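Local coordinates for protein sulfur oxygenase/reductase (PDB 6QPA) that probably catalyses the oxygen-dependent disproportionation of elemental sulfur at a mononuclear iron site held by two histidines and a carboxylate, and assembles from 24 copies, at residues N5-I10 with E116-V121; G41-E46 with V81-H86; I198-G203 with T251-H256; V204-S209 with K242-G247. One frame throughout, in Å; residues are numbered along the deposited sequence.

Contact 1. Residues N5-I10 with E116-V121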
loop_
_atom_site.group_PDB
_atom_site.type_symbol
_atom_site.label_atom_id
_atom_site.label_comp_id
_atom_site.label_asym_id
_atom_site.label_seq_id
_atom_site.Cartn_x
_atom_site.Cartn_y
_atom_site.Cartn_z
ATOM N N ASN A 5 -18.351 -69.021 6.935
ATOM C CA ASN A 5 -17.658 -68.245 7.963
ATOM C C ASN A 5 -16.275 -67.916 7.419
ATOM O O ASN A 5 -15.315 -68.678 7.625
ATOM C CB ASN A 5 -17.574 -69.006 9.287
ATOM C CG ASN A 5 -17.776 -70.508 9.121
ATOM O OD1 ASN A 5 -18.466 -70.957 8.202
ATOM N ND2 ASN A 5 -17.183 -71.294 10.024
ATOM N N PRO A 6 -16.117 -66.808 6.702
ATOM C CA PRO A 6 -14.791 -66.469 6.172
ATOM C C PRO A 6 -13.865 -65.963 7.265
ATOM O O PRO A 6 -14.272 -65.611 8.374
ATOM C CB PRO A 6 -15.090 -65.392 5.127
ATOM C CG PRO A 6 -16.346 -64.745 5.610
ATOM C CD PRO A 6 -17.152 -65.858 6.251
ATOM N N ILE A 7 -12.594 -65.905 6.899
ATOM C CA ILE A 7 -11.511 -65.383 7.717
ATOM C C ILE A 7 -11.214 -63.964 7.242
ATOM O O ILE A 7 -11.208 -63.695 6.035
ATOM C CB ILE A 7 -10.270 -66.297 7.567
ATOM C CG1 ILE A 7 -10.552 -67.716 8.080
ATOM C CG2 ILE A 7 -9.041 -65.701 8.202
ATOM C CD1 ILE A 7 -11.145 -67.766 9.430
ATOM N N ILE A 8 -10.929 -63.057 8.165
ATOM C CA ILE A 8 -10.608 -61.686 7.793
ATOM C C ILE A 8 -9.205 -61.408 8.285
ATOM O O ILE A 8 -8.926 -61.545 9.482
ATOM C CB ILE A 8 -11.604 -60.665 8.363
ATOM C CG1 ILE A 8 -13.023 -61.006 7.921
ATOM C CG2 ILE A 8 -11.282 -59.231 7.824
ATOM C CD1 ILE A 8 -14.048 -59.986 8.394
ATOM N N ALA A 9 -8.317 -61.060 7.360
ATOM C CA ALA A 9 -7.007 -60.536 7.709
ATOM C C ALA A 9 -7.090 -59.019 7.715
ATOM O O ALA A 9 -7.606 -58.414 6.765
ATOM C CB ALA A 9 -5.924 -61.031 6.738
ATOM N N ILE A 10 -6.644 -58.404 8.803
ATOM C CA ILE A 10 -6.683 -56.953 8.927
ATOM C C ILE A 10 -5.256 -56.454 8.939
ATOM O O ILE A 10 -4.545 -56.609 9.934
ATOM C CB ILE A 10 -7.441 -56.481 10.173
ATOM C CG1 ILE A 10 -8.863 -57.036 10.128
ATOM C CG2 ILE A 10 -7.432 -54.950 10.206
ATOM C CD1 ILE A 10 -9.742 -56.661 11.348
ATOM N N GLU A 116 -0.553 -57.629 10.665
ATOM C CA GLU A 116 -1.704 -58.211 9.977
ATOM C C GLU A 116 -2.210 -59.442 10.721
ATOM O O GLU A 116 -1.859 -60.580 10.365
ATOM C CB GLU A 116 -1.371 -58.567 8.531
ATOM C CG GLU A 116 -2.632 -58.849 7.720
ATOM C CD GLU A 116 -2.339 -59.259 6.303
ATOM O OE1 GLU A 116 -1.366 -60.002 6.099
ATOM O OE2 GLU A 116 -3.088 -58.855 5.396
ATOM N N PRO A 117 -3.051 -59.258 11.734
ATOM C CA PRO A 117 -3.640 -60.408 12.431
ATOM C C PRO A 117 -4.803 -60.996 11.647
ATOM O O PRO A 117 -5.442 -60.336 10.823
ATOM C CB PRO A 117 -4.135 -59.812 13.762
ATOM C CG PRO A 117 -3.625 -58.375 13.792
ATOM C CD PRO A 117 -3.447 -57.984 12.361
ATOM N N TYR A 118 -5.076 -62.258 11.940
ATOM C CA TYR A 118 -6.213 -62.996 11.405
ATOM C C TYR A 118 -7.374 -62.977 12.399
ATOM O O TYR A 118 -7.168 -63.122 13.614
ATOM C CB TYR A 118 -5.825 -64.445 11.121
ATOM C CG TYR A 118 -4.963 -64.674 9.896
ATOM C CD1 TYR A 118 -5.513 -64.614 8.620
ATOM C CD2 TYR A 118 -3.607 -65.018 10.015
ATOM C CE1 TYR A 118 -4.745 -64.858 7.482
ATOM C CE2 TYR A 118 -2.828 -65.266 8.873
ATOM C CZ TYR A 118 -3.412 -65.181 7.614
ATOM O OH TYR A 118 -2.690 -65.420 6.481
ATOM N N PHE A 119 -8.597 -62.802 11.879
ATOM C CA PHE A 119 -9.782 -62.687 12.714
ATOM C C PHE A 119 -10.855 -63.668 12.284
ATOM O O PHE A 119 -11.127 -63.854 11.095
ATOM C CB PHE A 119 -10.362 -61.261 12.696
ATOM C CG PHE A 119 -9.479 -60.275 13.367
ATOM C CD1 PHE A 119 -8.431 -59.707 12.678
ATOM C CD2 PHE A 119 -9.656 -59.964 14.704
ATOM C CE1 PHE A 119 -7.583 -58.819 13.303
ATOM C CE2 PHE A 119 -8.812 -59.086 15.341
ATOM C CZ PHE A 119 -7.769 -58.500 14.627
ATOM N N GLU A 120 -11.472 -64.268 13.278
ATOM C CA GLU A 120 -12.664 -65.059 13.099
ATOM C C GLU A 120 -13.890 -64.178 13.290
ATOM O O GLU A 120 -13.933 -63.337 14.193
ATOM C CB GLU A 120 -12.657 -66.219 14.101
ATOM C CG GLU A 120 -13.983 -66.916 14.245
ATOM C CD GLU A 120 -14.001 -67.913 15.396
ATOM O OE1 GLU A 120 -12.929 -68.177 15.995
ATOM O OE2 GLU A 120 -15.098 -68.426 15.689
ATOM N N VAL A 121 -14.880 -64.359 12.423
ATOM C CA VAL A 121 -16.152 -63.666 12.557
ATOM C C VAL A 121 -17.001 -64.499 13.509
ATOM O O VAL A 121 -17.577 -65.508 13.118
ATOM C CB VAL A 121 -16.833 -63.453 11.206
ATOM C CG1 VAL A 121 -18.166 -62.715 11.402
ATOM C CG2 VAL A 121 -15.923 -62.638 10.296
HETATM O O HOH W 1 -14.773 -66.743 10.725
HETATM O O HOH W 2 -5.530 -57.688 4.678
#
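Ile8 and Phe119 form a hydrogen-bonded antiparallel pair between two strands of the curled sheet, whose barrel-like fold belongs to the dimeric alpha-beta barrel clan. Ile8 N reaches Phe119 O at 3.0 Å, almost straight, whereas the return bond from Phe119 N to Ile8 O is shorter but bent to 142°. Farther along, Ile10 N donates to Pro117 O at 3.0 Å; proline, with no N-H to give, still accepts here. The side chain of Ile10 can be followed outward. CB lies 3.9 Å from Phe119 CE1, CG1 passes beside CD1 and CE1 of the same ring, and CD1 ends over one ring face, 3.6 Å from Phe119 CD1. With CG1 anti to its own carbonyl carbon (chi1 -58°) and the chain extended beyond, the isoleucine meets the phenylalanine at about a right angle. These apolar residues suit a buried face that is continued by Leu254. On the other face stand Ile7, Ala9 and Tyr118. Ala9 is small enough to sit beside both the tyrosine ring and the carboxylate of Glu116, an iron ligand together with His88 and His92. Tyr118 OH hydrogen-bonds to Glu89 and to His88, so residues 116-121 supply one iron ligand, Glu116, and a second-shell contact to another, His88. One water lies between Glu116 OE2, 2.8 Å away, and Ala9 O, within hydrogen-bonding distance of both.

Contact 2. Residues G41-E46 with V81-H86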
loop_
_atom_site.group_PDB
_atom_site.type_symbol
_atom_site.label_atom_id
_atom_site.label_comp_id
_atom_site.label_asym_id
_atom_site.label_seq_id
_atom_site.Cartn_x
_atom_site.Cartn_y
_atom_site.Cartn_z
ATOM N N GLY A 41 -9.470 -67.980 -3.492
ATOM C CA GLY A 41 -9.991 -67.876 -2.144
ATOM C C GLY A 41 -10.283 -66.466 -1.661
ATOM O O GLY A 41 -10.829 -66.290 -0.563
ATOM N N PHE A 42 -9.993 -65.455 -2.482
ATOM C CA PHE A 42 -10.188 -64.062 -2.097
ATOM C C PHE A 42 -11.640 -63.651 -2.283
ATOM O O PHE A 42 -12.203 -63.805 -3.369
ATOM C CB PHE A 42 -9.293 -63.151 -2.923
ATOM C CG PHE A 42 -9.532 -61.680 -2.676
ATOM C CD1 PHE A 42 -9.176 -61.094 -1.470
ATOM C CD2 PHE A 42 -10.119 -60.883 -3.656
ATOM C CE1 PHE A 42 -9.386 -59.743 -1.239
ATOM C CE2 PHE A 42 -10.344 -59.524 -3.432
ATOM C CZ PHE A 42 -9.974 -58.951 -2.218
ATOM N N LEU A 43 -12.246 -63.116 -1.220
ATOM C CA LEU A 43 -13.674 -62.835 -1.206
ATOM C C LEU A 43 -14.035 -61.352 -1.182
ATOM O O LEU A 43 -15.167 -61.008 -1.545
ATOM C CB LEU A 43 -14.323 -63.519 0.001
ATOM C CG LEU A 43 -14.077 -65.017 0.128
ATOM C CD1 LEU A 43 -14.702 -65.559 1.431
ATOM C CD2 LEU A 43 -14.632 -65.734 -1.091
ATOM N N GLY A 44 -13.119 -60.476 -0.803
ATOM C CA GLY A 44 -13.423 -59.060 -0.773
ATOM C C GLY A 44 -12.492 -58.321 0.164
ATOM O O GLY A 44 -11.582 -58.900 0.761
ATOM N N PHE A 45 -12.713 -57.007 0.245
ATOM C CA PHE A 45 -11.827 -56.174 1.040
ATOM C C PHE A 45 -12.542 -54.907 1.500
ATOM O O PHE A 45 -13.593 -54.527 0.972
ATOM C CB PHE A 45 -10.533 -55.837 0.274
ATOM C CG PHE A 45 -10.711 -54.866 -0.853
ATOM C CD1 PHE A 45 -10.670 -53.488 -0.625
ATOM C CD2 PHE A 45 -10.898 -55.322 -2.152
ATOM C CE1 PHE A 45 -10.838 -52.573 -1.677
ATOM C CE2 PHE A 45 -11.055 -54.408 -3.227
ATOM C CZ PHE A 45 -11.031 -53.037 -2.981
ATOM N N GLU A 46 -11.952 -54.270 2.517
ATOM C CA GLU A 46 -12.397 -52.986 3.052
ATOM C C GLU A 46 -11.154 -52.151 3.284
ATOM O O GLU A 46 -10.259 -52.588 4.006
ATOM C CB GLU A 46 -13.154 -53.140 4.380
ATOM C CG GLU A 46 -14.302 -54.104 4.355
ATOM C CD GLU A 46 -15.565 -53.472 3.816
ATOM O OE1 GLU A 46 -15.553 -52.253 3.602
ATOM O OE2 GLU A 46 -16.562 -54.192 3.605
ATOM N N VAL A 81 -10.640 -60.494 2.919
ATOM C CA VAL A 81 -11.558 -61.538 3.362
ATOM C C VAL A 81 -11.311 -62.793 2.527
ATOM O O VAL A 81 -11.206 -62.719 1.293
ATOM C CB VAL A 81 -13.008 -61.032 3.260
ATOM C CG1 VAL A 81 -13.984 -62.037 3.869
ATOM C CG2 VAL A 81 -13.096 -59.641 3.968
ATOM N N TRP A 82 -11.216 -63.940 3.201
ATOM C CA TRP A 82 -10.659 -65.158 2.625
ATOM C C TRP A 82 -11.503 -66.366 2.996
ATOM O O TRP A 82 -12.085 -66.427 4.083
ATOM C CB TRP A 82 -9.220 -65.404 3.126
ATOM C CG TRP A 82 -8.334 -64.285 2.771
ATOM C CD1 TRP A 82 -8.058 -63.171 3.528
ATOM C CD2 TRP A 82 -7.655 -64.114 1.534
ATOM N NE1 TRP A 82 -7.213 -62.339 2.837
ATOM C CE2 TRP A 82 -6.960 -62.887 1.605
ATOM C CE3 TRP A 82 -7.549 -64.887 0.370
ATOM C CZ2 TRP A 82 -6.168 -62.413 0.548
ATOM C CZ3 TRP A 82 -6.754 -64.419 -0.678
ATOM C CH2 TRP A 82 -6.071 -63.200 -0.575
ATOM N N LYS A 83 -11.506 -67.356 2.100
ATOM C CA LYS A 83 -12.126 -68.634 2.427
ATOM C C LYS A 83 -11.448 -69.275 3.628
ATOM O O LYS A 83 -12.110 -69.929 4.439
ATOM C CB LYS A 83 -12.073 -69.585 1.232
ATOM C CG LYS A 83 -12.928 -69.161 0.054
ATOM C CD LYS A 83 -12.848 -70.179 -1.089
ATOM C CE LYS A 83 -13.682 -69.740 -2.296
ATOM N NZ LYS A 83 -13.489 -70.675 -3.457
ATOM N N ASP A 84 -10.130 -69.093 3.760
ATOM C CA ASP A 84 -9.372 -69.690 4.847
ATOM C C ASP A 84 -8.019 -69.012 4.939
ATOM O O ASP A 84 -7.621 -68.250 4.053
ATOM C CB ASP A 84 -9.208 -71.201 4.651
ATOM C CG ASP A 84 -8.772 -71.558 3.243
ATOM O OD1 ASP A 84 -7.820 -70.945 2.709
ATOM O OD2 ASP A 84 -9.413 -72.439 2.650
ATOM N N VAL A 85 -7.298 -69.336 6.018
ATOM C CA VAL A 85 -5.966 -68.783 6.226
ATOM C C VAL A 85 -5.049 -69.169 5.076
ATOM O O VAL A 85 -4.309 -68.333 4.550
ATOM C CB VAL A 85 -5.409 -69.263 7.579
ATOM C CG1 VAL A 85 -3.900 -69.024 7.674
ATOM C CG2 VAL A 85 -6.126 -68.570 8.715
ATOM N N HIS A 86 -5.119 -70.433 4.636
ATOM C CA HIS A 86 -4.190 -70.919 3.620
ATOM C C HIS A 86 -4.292 -70.105 2.343
ATOM O O HIS A 86 -3.283 -69.853 1.679
ATOM C CB HIS A 86 -4.448 -72.394 3.292
ATOM C CG HIS A 86 -3.511 -72.937 2.251
ATOM N ND1 HIS A 86 -3.809 -72.942 0.902
ATOM C CD2 HIS A 86 -2.259 -73.447 2.356
ATOM C CE1 HIS A 86 -2.797 -73.454 0.227
ATOM N NE2 HIS A 86 -1.845 -73.775 1.087
#
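Phe42 and Trp82 meet edge to face: the phenylalanine edge is directed at the six-membered ring of the indole, with planes 62° apart and centroids separated by 5.3 Å. Phe42 CD1 stands over the tryptophan face toward its rim, while Phe42 CB rests 3.6 Å from Trp82 CZ3. The phenylalanine ring swings there because CG is anti to the backbone N (chi1 174°). A flat indole suits this buried spot because its face can take the edge of the phenylalanine. Leu43 turns to the other strand instead, its CD1 lying 3.7 Å from Trp82 C and its CD2 near the aliphatic CG of Lys83. The backbone holds these groups in place where the start of strand 42-53 pairs antiparallel with the end of strand 74-82, part of the curled sheet of the domain. Leu43 N donates to Val81 O at 2.7 Å, Val81 N to Gly44 O at 2.8 Å, and Lys83 N to Gly41 O at 2.9 Å. Gly44 has backbone angles at which a CB would press on the preceding carbonyl oxygen, a conformation suited to glycine. Farther out, Thr80 OG1 is hydrogen-bonded to Trp82 NE1, and the indole meets the ring of His88, an iron ligand. Asp84 caps the N-terminus of helix 85-94, which carries His88 and His92, and Val274 of a neighbouring subunit packs on Phe42.

Contact 3. Residues I198-G203 with T251-H256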
loop_
_atom_site.group_PDB
_atom_site.type_symbol
_atom_site.label_atom_id
_atom_site.label_comp_id
_atom_site.label_asym_id
_atom_site.label_seq_id
_atom_site.Cartn_x
_atom_site.Cartn_y
_atom_site.Cartn_z
ATOM N N ILE A 198 -18.574 -59.093 15.221
ATOM C CA ILE A 198 -17.659 -59.377 16.321
ATOM C C ILE A 198 -16.507 -60.206 15.769
ATOM O O ILE A 198 -16.721 -61.305 15.249
ATOM C CB ILE A 198 -18.360 -60.130 17.460
ATOM C CG1 ILE A 198 -19.471 -59.270 18.068
ATOM C CG2 ILE A 198 -17.319 -60.564 18.513
ATOM C CD1 ILE A 198 -20.404 -60.039 18.969
ATOM N N MET A 199 -15.286 -59.705 15.901
ATOM C CA MET A 199 -14.117 -60.358 15.320
ATOM C C MET A 199 -13.140 -60.708 16.424
ATOM O O MET A 199 -12.766 -59.833 17.217
ATOM C CB MET A 199 -13.444 -59.451 14.298
ATOM C CG MET A 199 -14.327 -59.066 13.136
ATOM S SD MET A 199 -13.466 -58.042 11.899
ATOM C CE MET A 199 -13.238 -56.541 12.827
ATOM N N LYS A 200 -12.664 -61.955 16.416
ATOM C CA LYS A 200 -11.775 -62.495 17.446
ATOM C C LYS A 200 -10.424 -62.799 16.811
ATOM O O LYS A 200 -10.357 -63.575 15.856
ATOM C CB LYS A 200 -12.364 -63.778 18.039
ATOM C CG LYS A 200 -11.541 -64.407 19.172
ATOM C CD LYS A 200 -12.087 -65.775 19.506
ATOM C CE LYS A 200 -11.334 -66.432 20.658
ATOM N NZ LYS A 200 -11.828 -67.841 20.748
ATOM N N GLN A 201 -9.358 -62.209 17.340
ATOM C CA GLN A 201 -8.027 -62.481 16.809
ATOM C C GLN A 201 -7.571 -63.876 17.229
ATOM O O GLN A 201 -7.595 -64.202 18.415
ATOM C CB GLN A 201 -7.024 -61.436 17.303
ATOM C CG GLN A 201 -5.605 -61.767 16.807
ATOM C CD GLN A 201 -4.493 -60.911 17.396
ATOM O OE1 GLN A 201 -3.388 -61.409 17.607
ATOM N NE2 GLN A 201 -4.773 -59.622 17.662
ATOM N N PHE A 202 -7.155 -64.707 16.259
ATOM C CA PHE A 202 -6.651 -66.040 16.576
ATOM C C PHE A 202 -5.269 -66.308 15.992
ATOM O O PHE A 202 -4.770 -67.421 16.136
ATOM C CB PHE A 202 -7.640 -67.141 16.120
ATOM C CG PHE A 202 -7.793 -67.257 14.612
ATOM C CD1 PHE A 202 -8.697 -66.457 13.916
ATOM C CD2 PHE A 202 -7.034 -68.168 13.895
ATOM C CE1 PHE A 202 -8.837 -66.560 12.531
ATOM C CE2 PHE A 202 -7.164 -68.284 12.505
ATOM C CZ PHE A 202 -8.065 -67.469 11.819
ATOM N N GLY A 203 -4.631 -65.331 15.360
ATOM C CA GLY A 203 -3.288 -65.525 14.844
ATOM C C GLY A 203 -2.865 -64.312 14.044
ATOM O O GLY A 203 -3.642 -63.366 13.856
ATOM N N THR A 251 -6.888 -62.249 24.876
ATOM C CA THR A 251 -7.544 -62.327 23.583
ATOM C C THR A 251 -8.075 -60.976 23.153
ATOM O O THR A 251 -8.801 -60.306 23.904
ATOM C CB THR A 251 -8.694 -63.324 23.645
ATOM O OG1 THR A 251 -8.200 -64.593 24.098
ATOM C CG2 THR A 251 -9.336 -63.457 22.284
ATOM N N GLN A 252 -7.742 -60.590 21.927
ATOM C CA GLN A 252 -8.261 -59.350 21.369
ATOM C C GLN A 252 -9.535 -59.620 20.594
ATOM O O GLN A 252 -9.581 -60.529 19.760
ATOM C CB GLN A 252 -7.248 -58.680 20.442
ATOM C CG GLN A 252 -7.823 -57.450 19.761
ATOM C CD GLN A 252 -6.847 -56.848 18.789
ATOM O OE1 GLN A 252 -6.413 -57.517 17.861
ATOM N NE2 GLN A 252 -6.478 -55.591 19.006
ATOM N N TYR A 253 -10.559 -58.818 20.858
ATOM C CA TYR A 253 -11.752 -58.768 20.026
ATOM C C TYR A 253 -11.881 -57.382 19.429
ATOM O O TYR A 253 -11.736 -56.384 20.146
ATOM C CB TYR A 253 -13.013 -59.089 20.832
ATOM C CG TYR A 253 -13.181 -60.552 21.219
ATOM C CD1 TYR A 253 -12.529 -61.081 22.317
ATOM C CD2 TYR A 253 -14.035 -61.386 20.501
ATOM C CE1 TYR A 253 -12.701 -62.422 22.683
ATOM C CE2 TYR A 253 -14.222 -62.728 20.856
ATOM C CZ TYR A 253 -13.550 -63.239 21.944
ATOM O OH TYR A 253 -13.756 -64.555 22.303
ATOM N N LEU A 254 -12.167 -57.321 18.129
ATOM C CA LEU A 254 -12.510 -56.075 17.455
ATOM C C LEU A 254 -14.001 -56.068 17.186
ATOM O O LEU A 254 -14.516 -56.967 16.513
ATOM C CB LEU A 254 -11.752 -55.915 16.146
ATOM C CG LEU A 254 -10.254 -55.839 16.364
ATOM C CD1 LEU A 254 -9.549 -55.550 15.035
ATOM C CD2 LEU A 254 -9.983 -54.746 17.381
ATOM N N VAL A 255 -14.690 -55.053 17.698
ATOM C CA VAL A 255 -16.122 -54.913 17.490
ATOM C C VAL A 255 -16.332 -53.899 16.370
ATOM O O VAL A 255 -16.125 -52.696 16.553
ATOM C CB VAL A 255 -16.832 -54.509 18.787
ATOM C CG1 VAL A 255 -18.312 -54.217 18.514
ATOM C CG2 VAL A 255 -16.666 -55.627 19.836
ATOM N N HIS A 256 -16.775 -54.385 15.214
ATOM C CA HIS A 256 -16.928 -53.580 14.001
ATOM C C HIS A 256 -18.382 -53.122 13.917
ATOM O O HIS A 256 -19.286 -53.958 13.886
ATOM C CB HIS A 256 -16.511 -54.428 12.798
ATOM C CG HIS A 256 -16.841 -53.849 11.452
ATOM N ND1 HIS A 256 -15.875 -53.597 10.504
ATOM C CD2 HIS A 256 -18.027 -53.577 10.858
ATOM C CE1 HIS A 256 -16.444 -53.150 9.400
ATOM N NE2 HIS A 256 -17.752 -53.137 9.585
HETATM O O HOH W 3 -6.118 -62.476 20.282
#
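Met199 and Leu254 form a hydrogen-bonded pair where strands 193-204 and 251-259 run antiparallel in the curled sheet. The backbone bonds come first: Leu254 N to Met199 O at 2.7 Å, the opposite bond from Met199 N to Leu254 O, and a nearly straight one from Gln201 N to Gln252 O at 3.0 Å. Apolar packing follows on both faces. The bend of Met199 at its last torsion (chi3 -68°) brings CE to 3.7 Å from Leu254 CB and close to His256 CB, a fit that a flexible thioether chain makes easily. Across the sheet, Lys200 lies alongside Tyr253, pointing the same way. Its CG makes a CH-pi contact, 3.9 Å from the Tyr253 ring centroid and over the face, so the long aliphatic stem of a lysine covers the aromatic ring. Tyr253 OH is hydrogen-bonded to Glu176 of helix 172-189, which covers this face. Polar side chains make the last group. Gln201 OE1 accepts from Gln248 N and Gln252 NE2 binds Asp164, leaving the other amide ends to meet. Gln201 NE2 donates weakly to Gln252 OE1 at 2.7 Å, with the two amide planes turned 67° apart.

Contact 4. Residues V204-S209 with K242-G247. With SO4 (sulfate ion), chain Z.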
loop_
_atom_site.group_PDB
_atom_site.type_symbol
_atom_site.label_atom_id
_atom_site.label_comp_id
_atom_site.label_asym_id
_atom_site.label_seq_id
_atom_site.Cartn_x
_atom_site.Cartn_y
_atom_site.Cartn_z
ATOM N N VAL A 204 -1.608 -64.349 13.577
ATOM C CA VAL A 204 -1.014 -63.244 12.818
ATOM C C VAL A 204 -0.255 -63.797 11.620
ATOM O O VAL A 204 0.396 -64.841 11.715
ATOM C CB VAL A 204 -0.066 -62.385 13.682
ATOM C CG1 VAL A 204 0.525 -61.232 12.848
ATOM C CG2 VAL A 204 -0.821 -61.811 14.889
ATOM N N SER A 205 -0.336 -63.095 10.487
ATOM C CA SER A 205 0.449 -63.471 9.315
ATOM C C SER A 205 1.836 -62.848 9.429
ATOM O O SER A 205 1.966 -61.629 9.563
ATOM C CB SER A 205 -0.236 -63.028 8.024
ATOM O OG SER A 205 0.608 -63.290 6.913
ATOM N N ALA A 206 2.873 -63.681 9.388
ATOM C CA ALA A 206 4.228 -63.152 9.464
ATOM C C ALA A 206 4.570 -62.378 8.196
ATOM O O ALA A 206 5.037 -61.235 8.248
ATOM C CB ALA A 206 5.210 -64.304 9.695
ATOM N N ILE A 207 4.317 -62.996 7.047
ATOM C CA ILE A 207 4.595 -62.362 5.772
ATOM C C ILE A 207 3.779 -61.082 5.642
ATOM O O ILE A 207 4.305 -60.030 5.275
ATOM C CB ILE A 207 4.308 -63.348 4.624
ATOM C CG1 ILE A 207 5.296 -64.513 4.642
ATOM C CG2 ILE A 207 4.359 -62.640 3.275
ATOM C CD1 ILE A 207 6.697 -64.136 4.186
ATOM N N GLY A 208 2.490 -61.136 5.992
ATOM C CA GLY A 208 1.666 -59.937 5.880
ATOM C C GLY A 208 2.096 -58.819 6.808
ATOM O O GLY A 208 1.821 -57.647 6.532
ATOM N N SER A 209 2.787 -59.157 7.890
ATOM C CA SER A 209 3.300 -58.186 8.840
ATOM C C SER A 209 4.719 -57.771 8.528
ATOM O O SER A 209 5.347 -57.086 9.344
ATOM C CB SER A 209 3.232 -58.756 10.257
ATOM O OG SER A 209 1.905 -59.120 10.558
ATOM N N LYS A 242 -2.311 -72.649 9.036
ATOM C CA LYS A 242 -2.673 -71.944 10.247
ATOM C C LYS A 242 -1.747 -70.750 10.411
ATOM O O LYS A 242 -0.613 -70.788 9.926
ATOM C CB LYS A 242 -2.552 -72.877 11.462
ATOM C CG LYS A 242 -3.482 -74.070 11.400
ATOM C CD LYS A 242 -3.262 -75.012 12.569
ATOM C CE LYS A 242 -4.215 -76.200 12.500
ATOM N NZ LYS A 242 -4.003 -77.144 13.642
ATOM N N PRO A 243 -2.183 -69.684 11.072
ATOM C CA PRO A 243 -1.305 -68.520 11.247
ATOM C C PRO A 243 0.009 -68.952 11.865
ATOM O O PRO A 243 0.016 -69.765 12.799
ATOM C CB PRO A 243 -2.100 -67.609 12.196
ATOM C CG PRO A 243 -3.562 -68.008 11.949
ATOM C CD PRO A 243 -3.509 -69.489 11.698
ATOM N N PRO A 244 1.144 -68.509 11.313
ATOM C CA PRO A 244 2.430 -68.862 11.942
ATOM C C PRO A 244 2.597 -68.235 13.315
ATOM O O PRO A 244 3.105 -68.875 14.243
ATOM C CB PRO A 244 3.473 -68.292 10.966
ATOM C CG PRO A 244 2.706 -67.732 9.805
ATOM C CD PRO A 244 1.301 -67.558 10.203
ATOM N N ILE A 245 2.178 -66.985 13.464
ATOM C CA ILE A 245 2.351 -66.254 14.712
ATOM C C ILE A 245 1.088 -66.475 15.539
ATOM O O ILE A 245 -0.020 -66.314 15.018
ATOM C CB ILE A 245 2.613 -64.766 14.438
ATOM C CG1 ILE A 245 3.916 -64.595 13.661
ATOM C CG2 ILE A 245 2.657 -63.956 15.736
ATOM C CD1 ILE A 245 4.095 -63.155 13.147
ATOM N N PRO A 246 1.206 -66.909 16.794
ATOM C CA PRO A 246 0.011 -67.129 17.630
ATOM C C PRO A 246 -0.765 -65.839 17.856
ATOM O O PRO A 246 -0.205 -64.739 17.828
ATOM C CB PRO A 246 0.586 -67.654 18.951
ATOM C CG PRO A 246 1.963 -68.140 18.609
ATOM C CD PRO A 246 2.452 -67.282 17.480
ATOM N N GLY A 247 -2.068 -65.982 18.093
ATOM C CA GLY A 247 -2.857 -64.838 18.521
ATOM C C GLY A 247 -2.348 -64.281 19.837
ATOM O O GLY A 247 -1.804 -65.001 20.680
HETATM S S SO4 Z . 0.609 -75.274 9.279
HETATM O O1 SO4 Z . 2.026 -75.380 9.626
HETATM O O2 SO4 Z . 0.135 -73.951 9.676
HETATM O O3 SO4 Z . 0.448 -75.426 7.836
HETATM O O4 SO4 Z . -0.175 -76.310 9.967
#
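Val204 and Ile245 face each other at a short antiparallel bridge, where the end of strand 193-204 pairs with a short, weakly bonded strand at about 245-246. Their side chains lie on the same face and slant across one another, with Val204 CB only 3.7 Å from Ile245 CB; branching at CB lets both fill this side with methyl groups. Under them the backbones exchange two hydrogen bonds, Val204 N to Ile245 O at 2.9 Å and a longer one from Ile245 N to Val204 O at 3.3 Å. Ile245 extends past the valine because CG1 is anti to its carbonyl carbon (chi1 -63°) and CD1 runs on in an extended chain, ending 3.8 Å from Ala206 CB. The small alanine leaves room for that methyl group and for Pro244 CG beside it. The neighbouring prolines pack by their rings: Pro244 CD comes 3.2 Å from Val204 O, and Pro243 CB lies against Val204 N. Beyond the bridge, the chain turns toward the iron site. Ser205 OG is hydrogen-bonded to Glu89 and accepts from Gly208 N in an ST motif, a use well suited to a short hydroxyl side chain. Ser209 OG donates to Ser205 O at 2.7 Å and is also hydrogen-bonded to the backbone N of the iron ligand Glu116. At the outer end, Lys242 N donates to O2 of a sulfate, probably a component of the crystallisation medium, at 2.8 Å.

Overall arrangement
All four contacts reach one curled, mainly antiparallel sheet, contact 4 only through its short bridge. Contacts 1 and 2 have centres about 8 Å apart and are joined by the neighbouring strands 7-15 and 74-82; contacts 1 and 3, also about 8 Å apart, are joined through strands 110-125 and 193-204. Contact 4 continues the end of strand 193-204, its centre about 14 Å from that of contact 3. Along the chain, contact 2 falls between the two segments of contact 1, and contact 4 between those of contact 3. Contacts 1, 2 and 4 converge on the iron: 1 supplies Glu116, 2 leads into helix 85-94, which carries His88 and His92, and 4 braces Glu116, while 3 extends the sheet away from the metal.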